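Local coordinates for gamma-glutamyl-gamma-aminobutyrate hydrolase PuuD (Escherichia coli, PDB 6VTV), which hydrolyses the gamma-glutamyl linkage of gamma-glutamyl-gamma-aminobutyrate, releasing 4-aminobutanoate and glutamate in the last step of putrescine breakdown, at residues C19-K24 and T28-E33; P94-L99 and I117-Q122; L36-H41 and I239-F244; L143-D148 and L208-S213. One frame throughout, in Å; residues are numbered along the deposited sequence.

How the interactions relate
The four contacts lie at differing distances from the predicted Cys118-His226-Glu228 catalytic triad of a class I glutamine amidotransferase-like fold. Interaction 2 holds Cys118 and touches the other three: Arg96 NH1 packs on Cys19 SG of interaction 1 at 3.0 Å, Ile117 CD1 on Phe241 CZ of interaction 3 at 3.9 Å, and Leu121 CD1 on Glu210 O of interaction 4 at 3.6 Å. In interaction 3 the Phe241 side chain lies about 4 Å from that of Glu228, while in interaction 4 the side chain of the manganese ligand Glu210 is about 8 Å from that of Cys118. Strand 26-32 of interaction 1 runs into helix 33-42 of interaction 3, and both contacts reach the second subunit.

Interaction 1. Residues C19-K24 and T28-E33; sequences CRNRLK and TQTLQE
Cys19 and Asn21 pair with Thr30 and Thr28 in an antiparallel ladder, with Arg20 opposite Gln29 as the non-hydrogen-bonded pair between them. Four backbone bonds tie the strands. Cys19 N donates to Thr30 O at 2.9 Å, and Thr30 N returns a bond of 2.7 Å to Cys19 O. Two residues on, Asn21 N reaches Thr28 O at 2.8 Å and Thr28 N meets Asn21 O at 2.6 Å. Weaker CA-H...O contacts, from Gln29 CA to Cys19 O and from Arg20 CA to Thr28 O, fill the intervals.

Polar side chains meet diagonally on the face that carries Cys19, Asn21, Thr28 and Thr30. There Asn21 OD1 lies 2.9 Å from Thr30 OG1, the two side chains crossing at about a right angle. With chi1 at 71°, Thr30 OG1 sits between its own backbone N and carbonyl carbon, within 3.3 Å of Cys19 O as well. Toward the turn, a water donates to both Leu23 O and Thr28 OG1, bridging the strands beyond the last backbone pair; Thr28 OG1 is also hydrogen-bonded to His26 O.

On the other face Gln29 NE2 rests 4.0 Å from Arg20 CB, its chain folded at chi2 (-82°). Both polar ends reach across the dimer interface to Glu33 of the second subunit, Arg20 NE in an intersubunit salt bridge and Gln29 NE2 in a hydrogen bond. Residues 28-32 also form an antiparallel ladder with a strand of that subunit. This is a beta hairpin of strands 13-23 and 26-32 whose second strand carries the sheet across the dimer interface.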
loop_
_atom_site.group_PDB
_atom_site.type_symbol
_atom_site.label_atom_id
_atom_site.label_comp_id
_atom_site.label_asym_id
_atom_site.label_seq_id
_atom_site.Cartn_x
_atom_site.Cartn_y
_atom_site.Cartn_z
ATOM N N CYS B 19 -3.493 -6.407 -3.021
ATOM C CA CYS B 19 -4.708 -7.129 -3.364
ATOM C C CYS B 19 -5.915 -6.210 -3.218
ATOM O O CYS B 19 -5.867 -5.192 -2.522
ATOM C CB CYS B 19 -4.898 -8.372 -2.481
ATOM S SG CYS B 19 -3.539 -9.550 -2.510
ATOM N N ARG B 20 -7.006 -6.586 -3.876
ATOM C CA ARG B 20 -8.232 -5.800 -3.858
ATOM C C ARG B 20 -9.229 -6.393 -2.873
ATOM O O ARG B 20 -9.418 -7.612 -2.814
ATOM C CB ARG B 20 -8.863 -5.733 -5.250
ATOM C CG ARG B 20 -10.029 -4.757 -5.376
ATOM C CD ARG B 20 -10.252 -4.409 -6.837
ATOM N NE ARG B 20 -10.991 -3.169 -7.039
ATOM C CZ ARG B 20 -12.234 -3.114 -7.504
ATOM N NH1 ARG B 20 -12.878 -4.234 -7.805
ATOM N NH2 ARG B 20 -12.834 -1.944 -7.669
ATOM N N ASN B 21 -9.866 -5.517 -2.102
ATOM C CA ASN B 21 -10.962 -5.900 -1.227
ATOM C C ASN B 21 -11.965 -4.756 -1.196
ATOM O O ASN B 21 -11.700 -3.658 -1.689
ATOM C CB ASN B 21 -10.468 -6.242 0.183
ATOM C CG ASN B 21 -9.686 -7.539 0.227
ATOM O OD1 ASN B 21 -8.474 -7.540 0.439
ATOM N ND2 ASN B 21 -10.378 -8.654 0.020
ATOM N N ARG B 22 -13.129 -5.028 -0.614
ATOM C CA ARG B 22 -14.185 -4.031 -0.476
ATOM C C ARG B 22 -14.587 -3.961 0.990
ATOM O O ARG B 22 -15.151 -4.920 1.528
ATOM C CB ARG B 22 -15.383 -4.367 -1.364
ATOM C CG ARG B 22 -15.064 -4.364 -2.852
ATOM C CD ARG B 22 -16.318 -4.518 -3.697
ATOM N NE ARG B 22 -16.077 -4.160 -5.092
ATOM C CZ ARG B 22 -16.213 -2.932 -5.583
ATOM N NH1 ARG B 22 -16.592 -1.937 -4.792
ATOM N NH2 ARG B 22 -15.971 -2.697 -6.865
ATOM N N LEU B 23 -14.289 -2.834 1.637
ATOM C CA LEU B 23 -14.548 -2.647 3.060
ATOM C C LEU B 23 -15.433 -1.425 3.249
ATOM O O LEU B 23 -15.080 -0.328 2.803
ATOM C CB LEU B 23 -13.245 -2.477 3.850
ATOM C CG LEU B 23 -12.025 -3.341 3.514
ATOM C CD1 LEU B 23 -10.936 -3.175 4.566
ATOM C CD2 LEU B 23 -12.412 -4.807 3.399
ATOM N N LYS B 24 -16.572 -1.619 3.916
ATOM C CA LYS B 24 -17.469 -0.527 4.297
ATOM C C LYS B 24 -17.943 0.258 3.075
ATOM O O LYS B 24 -18.103 1.481 3.122
ATOM C CB LYS B 24 -16.806 0.394 5.325
ATOM C CG LYS B 24 -17.135 0.033 6.767
ATOM C CD LYS B 24 -16.228 -1.085 7.266
ATOM C CE LYS B 24 -16.597 -1.506 8.679
ATOM N NZ LYS B 24 -15.440 -2.076 9.424
ATOM N N THR B 28 -10.926 -1.209 -2.126
ATOM C CA THR B 28 -9.739 -0.892 -1.347
ATOM C C THR B 28 -8.580 -1.772 -1.788
ATOM O O THR B 28 -8.765 -2.960 -2.073
ATOM C CB THR B 28 -9.998 -1.083 0.155
ATOM O OG1 THR B 28 -11.168 -0.349 0.536
ATOM C CG2 THR B 28 -8.817 -0.588 0.971
ATOM N N GLN B 29 -7.393 -1.178 -1.854
ATOM C CA GLN B 29 -6.160 -1.920 -2.072
ATOM C C GLN B 29 -5.554 -2.270 -0.720
ATOM O O GLN B 29 -5.411 -1.401 0.147
ATOM C CB GLN B 29 -5.179 -1.100 -2.909
ATOM C CG GLN B 29 -5.698 -0.751 -4.294
ATOM C CD GLN B 29 -5.502 -1.882 -5.284
ATOM O OE1 GLN B 29 -4.372 -2.267 -5.586
ATOM N NE2 GLN B 29 -6.604 -2.420 -5.797
ATOM N N THR B 30 -5.206 -3.543 -0.536
ATOM C CA THR B 30 -4.808 -4.051 0.769
ATOM C C THR B 30 -3.464 -4.761 0.688
ATOM O O THR B 30 -3.044 -5.237 -0.370
ATOM C CB THR B 30 -5.857 -5.018 1.339
ATOM O OG1 THR B 30 -5.838 -6.240 0.592
ATOM C CG2 THR B 30 -7.250 -4.406 1.274
ATOM N N LEU B 31 -2.801 -4.833 1.839
ATOM C CA LEU B 31 -1.550 -5.569 1.983
ATOM C C LEU B 31 -1.433 -6.016 3.431
ATOM O O LEU B 31 -1.336 -5.176 4.330
ATOM C CB LEU B 31 -0.350 -4.711 1.584
ATOM C CG LEU B 31 1.025 -5.352 1.770
ATOM C CD1 LEU B 31 1.095 -6.694 1.057
ATOM C CD2 LEU B 31 2.109 -4.416 1.268
ATOM N N GLN B 32 -1.449 -7.329 3.654
ATOM C CA GLN B 32 -1.374 -7.851 5.011
ATOM C C GLN B 32 -0.044 -7.481 5.656
ATOM O O GLN B 32 1.009 -7.506 5.011
ATOM C CB GLN B 32 -1.562 -9.369 5.006
ATOM C CG GLN B 32 -3.004 -9.808 4.802
ATOM C CD GLN B 32 -3.177 -11.307 4.930
ATOM O OE1 GLN B 32 -2.218 -12.065 4.796
ATOM N NE2 GLN B 32 -4.405 -11.744 5.189
ATOM N N GLU B 33 -0.100 -7.133 6.944
ATOM C CA GLU B 33 1.087 -6.640 7.634
ATOM C C GLU B 33 2.162 -7.715 7.769
ATOM O O GLU B 33 3.353 -7.387 7.799
ATOM C CB GLU B 33 0.709 -6.093 9.012
ATOM C CG GLU B 33 -0.014 -4.756 8.966
ATOM C CD GLU B 33 -0.058 -4.060 10.314
ATOM O OE1 GLU B 33 0.459 -4.628 11.301
ATOM O OE2 GLU B 33 -0.614 -2.944 10.386
HETATM O O HOH W 1 -12.545 1.093 3.086
#

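Interaction 2. Residues P94-L99 and I117-Q122; sequences PGRDLL and ICRGLQ
Arg119 meets Asp97 end-on, with both terminal nitrogens directed at the single oxygen OD1 in a salt bridge. NH1 of Arg119 lies 2.8 Å from Asp97 OD1, nearly along the C-O axis, whereas NH2 of Arg119 reaches the same Asp97 OD1 at 3.0 Å from above the carboxylate plane. OD1 lies close to the guanidinium plane, though carboxylate and guanidinium are turned 44° from one another.

Arg96 slides past Arg119 in the opposite direction. Arg96 CG lies over one face of the Arg119 guanidinium, 3.5 Å from Arg119 NH1, while Arg119 CD covers a face of the Arg96 guanidinium in return, 3.7 Å from Arg96 CZ. Arg119 CG stands anti to the backbone N (chi1 -170°), which sends the chain outward from the first turn of its helix to helix 94-109.

Glu123 OE2 is shared by both arginines, in salt bridges with Arg96 NE and Arg119 NH1. Further out, Arg96 NH2 donates to Pro72 O, Arg119 NE to Ser76 OG, and Gln79 NE2 to Asp97 OD2, so loop residues help fix both ends of the buried network. The arginine pair lies beside the nucleophile elbow of the glutamine amidotransferase fold, where predicted nucleophile Cys118, with positive phi (55°), joins strand 114-117 to helix 119-127.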
loop_
_atom_site.group_PDB
_atom_site.type_symbol
_atom_site.label_atom_id
_atom_site.label_comp_id
_atom_site.label_asym_id
_atom_site.label_seq_id
_atom_site.Cartn_x
_atom_site.Cartn_y
_atom_site.Cartn_z
ATOM N N PRO B 94 -8.985 -9.737 -10.727
ATOM C CA PRO B 94 -8.450 -9.409 -12.059
ATOM C C PRO B 94 -7.461 -8.259 -12.047
ATOM O O PRO B 94 -6.520 -8.256 -12.852
ATOM C CB PRO B 94 -9.712 -9.066 -12.864
ATOM C CG PRO B 94 -10.821 -9.781 -12.145
ATOM C CD PRO B 94 -10.456 -9.679 -10.695
ATOM N N GLY B 95 -7.638 -7.286 -11.152
ATOM C CA GLY B 95 -6.694 -6.184 -11.077
ATOM C C GLY B 95 -5.307 -6.630 -10.659
ATOM O O GLY B 95 -4.307 -6.209 -11.245
ATOM N N ARG B 96 -5.226 -7.492 -9.641
ATOM C CA ARG B 96 -3.928 -8.022 -9.236
ATOM C C ARG B 96 -3.319 -8.880 -10.337
ATOM O O ARG B 96 -2.108 -8.813 -10.582
ATOM C CB ARG B 96 -4.056 -8.823 -7.941
ATOM C CG ARG B 96 -2.922 -9.819 -7.749
ATOM C CD ARG B 96 -2.452 -9.911 -6.312
ATOM N NE ARG B 96 -1.250 -10.734 -6.217
ATOM C CZ ARG B 96 -0.664 -11.084 -5.076
ATOM N NH1 ARG B 96 -1.170 -10.685 -3.918
ATOM N NH2 ARG B 96 0.429 -11.835 -5.097
ATOM N N ASP B 97 -4.141 -9.696 -11.004
ATOM C CA ASP B 97 -3.671 -10.461 -12.155
ATOM C C ASP B 97 -2.997 -9.554 -13.174
ATOM O O ASP B 97 -1.900 -9.849 -13.661
ATOM C CB ASP B 97 -4.841 -11.201 -12.806
ATOM C CG ASP B 97 -5.247 -12.446 -12.047
ATOM O OD1 ASP B 97 -4.597 -12.772 -11.029
ATOM O OD2 ASP B 97 -6.223 -13.100 -12.472
ATOM N N LEU B 98 -3.646 -8.436 -13.503
ATOM C CA LEU B 98 -3.094 -7.505 -14.481
ATOM C C LEU B 98 -1.742 -6.968 -14.027
ATOM O O LEU B 98 -0.768 -6.977 -14.789
ATOM C CB LEU B 98 -4.078 -6.361 -14.714
ATOM C CG LEU B 98 -3.960 -5.593 -16.028
ATOM C CD1 LEU B 98 -4.302 -6.485 -17.214
ATOM C CD2 LEU B 98 -4.857 -4.364 -15.991
ATOM N N LEU B 99 -1.664 -6.496 -12.779
ATOM C CA LEU B 99 -0.415 -5.934 -12.275
ATOM C C LEU B 99 0.658 -7.006 -12.123
ATOM O O LEU B 99 1.824 -6.776 -12.463
ATOM C CB LEU B 99 -0.657 -5.224 -10.942
ATOM C CG LEU B 99 0.583 -4.639 -10.261
ATOM C CD1 LEU B 99 1.233 -3.583 -11.144
ATOM C CD2 LEU B 99 0.243 -4.065 -8.889
ATOM N N ILE B 117 5.162 -15.582 -3.067
ATOM C CA ILE B 117 4.626 -16.420 -2.000
ATOM C C ILE B 117 3.228 -16.884 -2.389
ATOM O O ILE B 117 2.364 -16.060 -2.712
ATOM C CB ILE B 117 4.592 -15.671 -0.655
ATOM C CG1 ILE B 117 6.013 -15.381 -0.162
ATOM C CG2 ILE B 117 3.807 -16.469 0.384
ATOM C CD1 ILE B 117 6.063 -14.653 1.166
ATOM N N CYS B 118 3.015 -18.204 -2.354
ATOM C CA CYS B 118 1.712 -18.836 -2.550
ATOM C C CYS B 118 1.077 -18.408 -3.871
ATOM O O CYS B 118 1.414 -18.955 -4.926
ATOM C CB CYS B 118 0.784 -18.525 -1.370
ATOM S SG CYS B 118 -0.784 -19.434 -1.382
ATOM N N ARG B 119 0.155 -17.441 -3.835
ATOM C CA ARG B 119 -0.417 -16.937 -5.081
ATOM C C ARG B 119 0.661 -16.361 -5.987
ATOM O O ARG B 119 0.541 -16.428 -7.216
ATOM C CB ARG B 119 -1.484 -15.879 -4.795
ATOM C CG ARG B 119 -2.283 -15.476 -6.026
ATOM C CD ARG B 119 -2.789 -14.052 -5.907
ATOM N NE ARG B 119 -4.103 -13.891 -6.519
ATOM C CZ ARG B 119 -4.300 -13.484 -7.767
ATOM N NH1 ARG B 119 -3.266 -13.194 -8.545
ATOM N NH2 ARG B 119 -5.533 -13.366 -8.238
ATOM N N GLY B 120 1.715 -15.789 -5.402
ATOM C CA GLY B 120 2.808 -15.276 -6.209
ATOM C C GLY B 120 3.504 -16.362 -7.006
ATOM O O GLY B 120 3.842 -16.165 -8.175
ATOM N N LEU B 121 3.747 -17.517 -6.378
ATOM C CA LEU B 121 4.307 -18.649 -7.111
ATOM C C LEU B 121 3.405 -19.036 -8.274
ATOM O O LEU B 121 3.876 -19.265 -9.393
ATOM C CB LEU B 121 4.521 -19.840 -6.172
ATOM C CG LEU B 121 4.856 -21.190 -6.823
ATOM C CD1 LEU B 121 5.877 -21.949 -5.994
ATOM C CD2 LEU B 121 3.611 -22.054 -7.025
ATOM N N GLN B 122 2.097 -19.116 -8.020
ATOM C CA GLN B 122 1.152 -19.422 -9.087
ATOM C C GLN B 122 1.141 -18.329 -10.147
ATOM O O GLN B 122 0.959 -18.618 -11.335
ATOM C CB GLN B 122 -0.245 -19.628 -8.497
ATOM C CG GLN B 122 -0.306 -20.750 -7.464
ATOM C CD GLN B 122 -1.586 -20.736 -6.651
ATOM O OE1 GLN B 122 -2.386 -19.806 -6.750
ATOM N NE2 GLN B 122 -1.784 -21.768 -5.840
#

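Interaction 3. Residues L36-H41 and I239-F244; sequences LNAIIH and ILFEGF
The Phe241 ring carries Ala38 CB over one face, in a CH-pi contact 3.6 Å from the ring centroid and 17° off the normal. The methyl is displaced slightly toward the rim, with Phe241 CZ its nearest ring atom at 3.5 Å. Near the plane of the same ring, Ile39 CD1 approaches the edge at Phe241 CD1, 4.2 Å away. That methyl also lies in the plane of the Phe244 ring, meeting its edge 3.8 Å from CE2, so one methyl serves the rims of two aromatic rings.

The two phenylalanines leave their helix differently. Phe241 has CG anti to the carbonyl carbon (chi1 -78°), while Phe244 has CG anti to the backbone N; these settings turn a face of Phe241 to Ala38 and bring the edges of both rings to Ile39 CD1. Ile39 and Phe241 are the closest CA pair, at 6.8 Å.

Beyond the contact, Phe241 meets Phe115 edge-to-face and packs on Tyr70 and Ile117, while Ile39 also rests on Tyr70. The axes of segments 36-41 and 239-244 approach to 9.5 Å, crossing at -64°. This is apolar helix-helix packing against one side of the central sheet in the alpha/beta/alpha sandwich of the class I glutamine amidotransferase fold, close to the predicted catalytic Glu228.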
loop_
_atom_site.group_PDB
_atom_site.type_symbol
_atom_site.label_atom_id
_atom_site.label_comp_id
_atom_site.label_asym_id
_atom_site.label_seq_id
_atom_site.Cartn_x
_atom_site.Cartn_y
_atom_site.Cartn_z
ATOM N N LEU B 36 4.605 -7.498 5.218
ATOM C CA LEU B 36 5.452 -6.326 5.410
ATOM C C LEU B 36 6.488 -6.562 6.498
ATOM O O LEU B 36 7.655 -6.184 6.343
ATOM C CB LEU B 36 4.589 -5.114 5.756
ATOM C CG LEU B 36 3.814 -4.526 4.583
ATOM C CD1 LEU B 36 2.692 -3.632 5.078
ATOM C CD2 LEU B 36 4.761 -3.763 3.681
ATOM N N ASN B 37 6.077 -7.178 7.611
ATOM C CA ASN B 37 6.989 -7.391 8.731
ATOM C C ASN B 37 8.183 -8.245 8.321
ATOM O O ASN B 37 9.306 -8.019 8.789
ATOM C CB ASN B 37 6.243 -8.043 9.896
ATOM C CG ASN B 37 5.065 -7.216 10.373
ATOM O OD1 ASN B 37 5.078 -5.988 10.293
ATOM N ND2 ASN B 37 4.035 -7.890 10.872
ATOM N N ALA B 38 7.960 -9.228 7.446
ATOM C CA ALA B 38 9.046 -10.115 7.040
ATOM C C ALA B 38 10.086 -9.375 6.207
ATOM O O ALA B 38 11.291 -9.605 6.362
ATOM C CB ALA B 38 8.487 -11.307 6.267
ATOM N N ILE B 39 9.640 -8.486 5.315
ATOM C CA ILE B 39 10.576 -7.699 4.515
ATOM C C ILE B 39 11.371 -6.757 5.410
ATOM O O ILE B 39 12.592 -6.616 5.268
ATOM C CB ILE B 39 9.825 -6.931 3.412
ATOM C CG1 ILE B 39 9.393 -7.884 2.299
ATOM C CG2 ILE B 39 10.692 -5.820 2.844
ATOM C CD1 ILE B 39 10.535 -8.371 1.435
ATOM N N ILE B 40 10.683 -6.101 6.349
ATOM C CA ILE B 40 11.345 -5.179 7.270
ATOM C C ILE B 40 12.440 -5.897 8.048
ATOM O O ILE B 40 13.581 -5.426 8.132
ATOM C CB ILE B 40 10.314 -4.540 8.220
ATOM C CG1 ILE B 40 9.343 -3.641 7.449
ATOM C CG2 ILE B 40 11.016 -3.761 9.324
ATOM C CD1 ILE B 40 9.949 -2.341 6.988
ATOM N N HIS B 41 12.106 -7.054 8.627
ATOM C CA HIS B 41 13.066 -7.782 9.451
ATOM C C HIS B 41 14.292 -8.208 8.652
ATOM O O HIS B 41 15.388 -8.320 9.212
ATOM C CB HIS B 41 12.392 -9.001 10.082
ATOM C CG HIS B 41 13.232 -9.695 11.110
ATOM N ND1 HIS B 41 14.049 -10.762 10.805
ATOM C CD2 HIS B 41 13.375 -9.478 12.439
ATOM C CE1 HIS B 41 14.663 -11.171 11.902
ATOM N NE2 HIS B 41 14.271 -10.409 12.907
ATOM N N ILE B 239 16.076 -17.289 6.289
ATOM C CA ILE B 239 17.097 -17.420 5.255
ATOM C C ILE B 239 16.534 -17.038 3.889
ATOM O O ILE B 239 17.224 -16.416 3.072
ATOM C CB ILE B 239 17.676 -18.847 5.263
ATOM C CG1 ILE B 239 18.416 -19.105 6.577
ATOM C CG2 ILE B 239 18.609 -19.059 4.081
ATOM C CD1 ILE B 239 18.891 -20.530 6.752
ATOM N N LEU B 240 15.273 -17.389 3.624
ATOM C CA LEU B 240 14.670 -17.074 2.331
ATOM C C LEU B 240 14.563 -15.569 2.128
ATOM O O LEU B 240 14.934 -15.043 1.071
ATOM C CB LEU B 240 13.293 -17.726 2.221
ATOM C CG LEU B 240 13.263 -19.250 2.134
ATOM C CD1 LEU B 240 11.829 -19.750 2.118
ATOM C CD2 LEU B 240 14.013 -19.723 0.901
ATOM N N PHE B 241 14.051 -14.857 3.133
ATOM C CA PHE B 241 13.963 -13.405 3.030
ATOM C C PHE B 241 15.347 -12.768 3.048
ATOM O O PHE B 241 15.578 -11.759 2.372
ATOM C CB PHE B 241 13.090 -12.853 4.156
ATOM C CG PHE B 241 11.614 -13.029 3.916
ATOM C CD1 PHE B 241 10.921 -12.186 3.057
ATOM C CD2 PHE B 241 10.924 -14.051 4.543
ATOM C CE1 PHE B 241 9.565 -12.360 2.839
ATOM C CE2 PHE B 241 9.572 -14.231 4.329
ATOM C CZ PHE B 241 8.889 -13.386 3.476
ATOM N N GLU B 242 16.282 -13.339 3.809
ATOM C CA GLU B 242 17.646 -12.822 3.794
ATOM C C GLU B 242 18.270 -12.966 2.412
ATOM O O GLU B 242 18.949 -12.049 1.930
ATOM C CB GLU B 242 18.490 -13.527 4.860
ATOM C CG GLU B 242 18.435 -12.877 6.248
ATOM C CD GLU B 242 18.962 -13.818 7.318
ATOM O OE1 GLU B 242 18.841 -13.524 8.530
ATOM O OE2 GLU B 242 19.496 -14.873 6.925
ATOM N N GLY B 243 18.020 -14.099 1.750
ATOM C CA GLY B 243 18.563 -14.299 0.418
ATOM C C GLY B 243 17.943 -13.382 -0.620
ATOM O O GLY B 243 18.620 -12.936 -1.551
ATOM N N PHE B 244 16.647 -13.091 -0.478
ATOM C CA PHE B 244 15.989 -12.146 -1.376
ATOM C C PHE B 244 16.605 -10.755 -1.258
ATOM O O PHE B 244 16.944 -10.123 -2.266
ATOM C CB PHE B 244 14.490 -12.107 -1.071
ATOM C CG PHE B 244 13.739 -11.061 -1.842
ATOM C CD1 PHE B 244 13.932 -10.915 -3.204
ATOM C CD2 PHE B 244 12.837 -10.228 -1.203
ATOM C CE1 PHE B 244 13.242 -9.956 -3.916
ATOM C CE2 PHE B 244 12.143 -9.266 -1.908
ATOM C CZ PHE B 244 12.346 -9.129 -3.268
#

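Interaction 4. Residues L143-D148 and L208-S213; sequences LEHRED and LVEAVS. With MN (manganese (II) ion), chain D.
His145 and Glu210 approach one manganese ion from two sides. ND1 of His145 binds the metal at 2.3 Å and OE2 of Glu210 at 2.2 Å. These two ligand atoms are 3.2 Å apart and are joined through the metal, not by a hydrogen bond; the ring and carboxylate planes differ by 19°. A bend at chi2 (-95°) turns the Glu210 carboxylate to the ion. Its other oxygen, OE1, accepts a bond from a water that is itself a ligand, 2.3 Å from the manganese. His161, Ser185 and His187 complete the site.

In the fold, the contact joins the loop 143-148 to the start of strand 209-214, where a classic beta bulge sets Glu210 and Ala211 against Ala202.

Apolar packing comes from Leu208, whose CD2 lies over one face of the His145 imidazole in a CH-pi contact, 3.6 Å from the ring centroid and shifted toward NE2. In the second shell, His145 NE2 is hydrogen-bonded to Asp206 OD2, which helps set the ring's rotation and would probably polarise it toward the metal. The other oxygen of this aspartate, Asp206 OD1, accepts from Leu208 N.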
loop_
_atom_site.group_PDB
_atom_site.type_symbol
_atom_site.label_atom_id
_atom_site.label_comp_id
_atom_site.label_asym_id
_atom_site.label_seq_id
_atom_site.Cartn_x
_atom_site.Cartn_y
_atom_site.Cartn_z
ATOM N N LEU B 143 -1.781 -34.787 -1.293
ATOM C CA LEU B 143 -2.101 -34.496 0.093
ATOM C C LEU B 143 -3.140 -33.378 0.170
ATOM O O LEU B 143 -3.476 -32.730 -0.824
ATOM C CB LEU B 143 -0.843 -34.085 0.859
ATOM C CG LEU B 143 0.381 -34.994 0.746
ATOM C CD1 LEU B 143 1.626 -34.260 1.220
ATOM C CD2 LEU B 143 0.177 -36.271 1.541
ATOM N N GLU B 144 -3.648 -33.147 1.377
ATOM C CA GLU B 144 -4.541 -32.016 1.621
ATOM C C GLU B 144 -3.679 -30.785 1.860
ATOM O O GLU B 144 -3.084 -30.622 2.928
ATOM C CB GLU B 144 -5.464 -32.293 2.801
ATOM C CG GLU B 144 -6.432 -31.156 3.098
ATOM C CD GLU B 144 -7.223 -30.728 1.876
ATOM O OE1 GLU B 144 -8.191 -31.429 1.513
ATOM O OE2 GLU B 144 -6.871 -29.693 1.272
ATOM N N HIS B 145 -3.600 -29.914 0.857
ATOM C CA HIS B 145 -2.757 -28.730 0.934
ATOM C C HIS B 145 -3.478 -27.514 1.500
ATOM O O HIS B 145 -2.826 -26.505 1.785
ATOM C CB HIS B 145 -2.195 -28.399 -0.454
ATOM C CG HIS B 145 -1.111 -29.331 -0.902
ATOM N ND1 HIS B 145 0.218 -29.132 -0.593
ATOM C CD2 HIS B 145 -1.160 -30.472 -1.633
ATOM C CE1 HIS B 145 0.941 -30.106 -1.114
ATOM N NE2 HIS B 145 0.130 -30.933 -1.750
ATOM N N ARG B 146 -4.794 -27.586 1.679
ATOM C CA ARG B 146 -5.544 -26.467 2.227
ATOM C C ARG B 146 -5.485 -26.466 3.748
ATOM O O ARG B 146 -5.328 -27.508 4.389
ATOM C CB ARG B 146 -7.004 -26.523 1.783
ATOM C CG ARG B 146 -7.214 -26.352 0.297
ATOM C CD ARG B 146 -8.646 -26.673 -0.084
ATOM N NE ARG B 146 -9.003 -28.042 0.275
ATOM C CZ ARG B 146 -10.194 -28.586 0.051
ATOM N NH1 ARG B 146 -11.150 -27.876 -0.532
ATOM N NH2 ARG B 146 -10.428 -29.840 0.412
ATOM N N GLU B 147 -5.620 -25.274 4.322
ATOM C CA GLU B 147 -5.757 -25.136 5.759
ATOM C C GLU B 147 -7.203 -25.401 6.174
ATOM O O GLU B 147 -8.122 -25.422 5.352
ATOM C CB GLU B 147 -5.320 -23.741 6.204
ATOM C CG GLU B 147 -6.399 -22.672 6.064
ATOM C CD GLU B 147 -6.595 -22.194 4.632
ATOM O OE1 GLU B 147 -5.918 -22.713 3.717
ATOM O OE2 GLU B 147 -7.435 -21.293 4.419
ATOM N N ASP B 148 -7.400 -25.614 7.475
ATOM C CA ASP B 148 -8.739 -25.763 8.028
ATOM C C ASP B 148 -9.257 -24.381 8.404
ATOM O O ASP B 148 -8.769 -23.794 9.383
ATOM C CB ASP B 148 -8.722 -26.683 9.242
ATOM C CG ASP B 148 -10.109 -27.156 9.640
ATOM O OD1 ASP B 148 -11.104 -26.558 9.180
ATOM O OD2 ASP B 148 -10.203 -28.128 10.421
ATOM N N LEU B 208 3.798 -32.733 -5.873
ATOM C CA LEU B 208 3.359 -31.387 -6.220
ATOM C C LEU B 208 4.514 -30.401 -6.101
ATOM O O LEU B 208 5.242 -30.396 -5.105
ATOM C CB LEU B 208 2.207 -30.948 -5.316
ATOM C CG LEU B 208 1.603 -29.584 -5.657
ATOM C CD1 LEU B 208 0.677 -29.688 -6.863
ATOM C CD2 LEU B 208 0.874 -28.986 -4.464
ATOM N N VAL B 209 4.675 -29.562 -7.122
ATOM C CA VAL B 209 5.724 -28.550 -7.102
ATOM C C VAL B 209 5.363 -27.487 -6.073
ATOM O O VAL B 209 4.297 -26.863 -6.149
ATOM C CB VAL B 209 5.920 -27.938 -8.495
ATOM C CG1 VAL B 209 6.884 -26.772 -8.421
ATOM C CG2 VAL B 209 6.427 -28.992 -9.469
ATOM N N GLU B 210 6.248 -27.281 -5.100
ATOM C CA GLU B 210 6.026 -26.310 -4.036
ATOM C C GLU B 210 6.961 -25.111 -4.117
ATOM O O GLU B 210 6.806 -24.172 -3.329
ATOM C CB GLU B 210 6.168 -26.986 -2.665
ATOM C CG GLU B 210 4.975 -27.844 -2.266
ATOM C CD GLU B 210 3.980 -27.099 -1.397
ATOM O OE1 GLU B 210 4.390 -26.140 -0.709
ATOM O OE2 GLU B 210 2.787 -27.468 -1.401
ATOM N N ALA B 211 7.918 -25.113 -5.042
ATOM C CA ALA B 211 8.839 -23.996 -5.196
ATOM C C ALA B 211 9.457 -24.050 -6.587
ATOM O O ALA B 211 9.788 -25.130 -7.080
ATOM C CB ALA B 211 9.934 -24.022 -4.123
ATOM N N VAL B 212 9.606 -22.879 -7.210
ATOM C CA VAL B 212 10.174 -22.755 -8.549
ATOM C C VAL B 212 11.137 -21.575 -8.567
ATOM O O VAL B 212 11.154 -20.740 -7.662
ATOM C CB VAL B 212 9.093 -22.566 -9.636
ATOM C CG1 VAL B 212 8.262 -23.822 -9.794
ATOM C CG2 VAL B 212 8.209 -21.369 -9.306
ATOM N N SER B 213 11.943 -21.513 -9.624
ATOM C CA SER B 213 12.809 -20.368 -9.854
ATOM C C SER B 213 13.040 -20.222 -11.351
ATOM O O SER B 213 13.036 -21.207 -12.093
ATOM C CB SER B 213 14.146 -20.494 -9.113
ATOM O OG SER B 213 15.044 -21.345 -9.800
HETATM MN MN MN D . 1.312 -27.291 0.208
HETATM O O HOH W 2 2.537 -25.478 0.904
#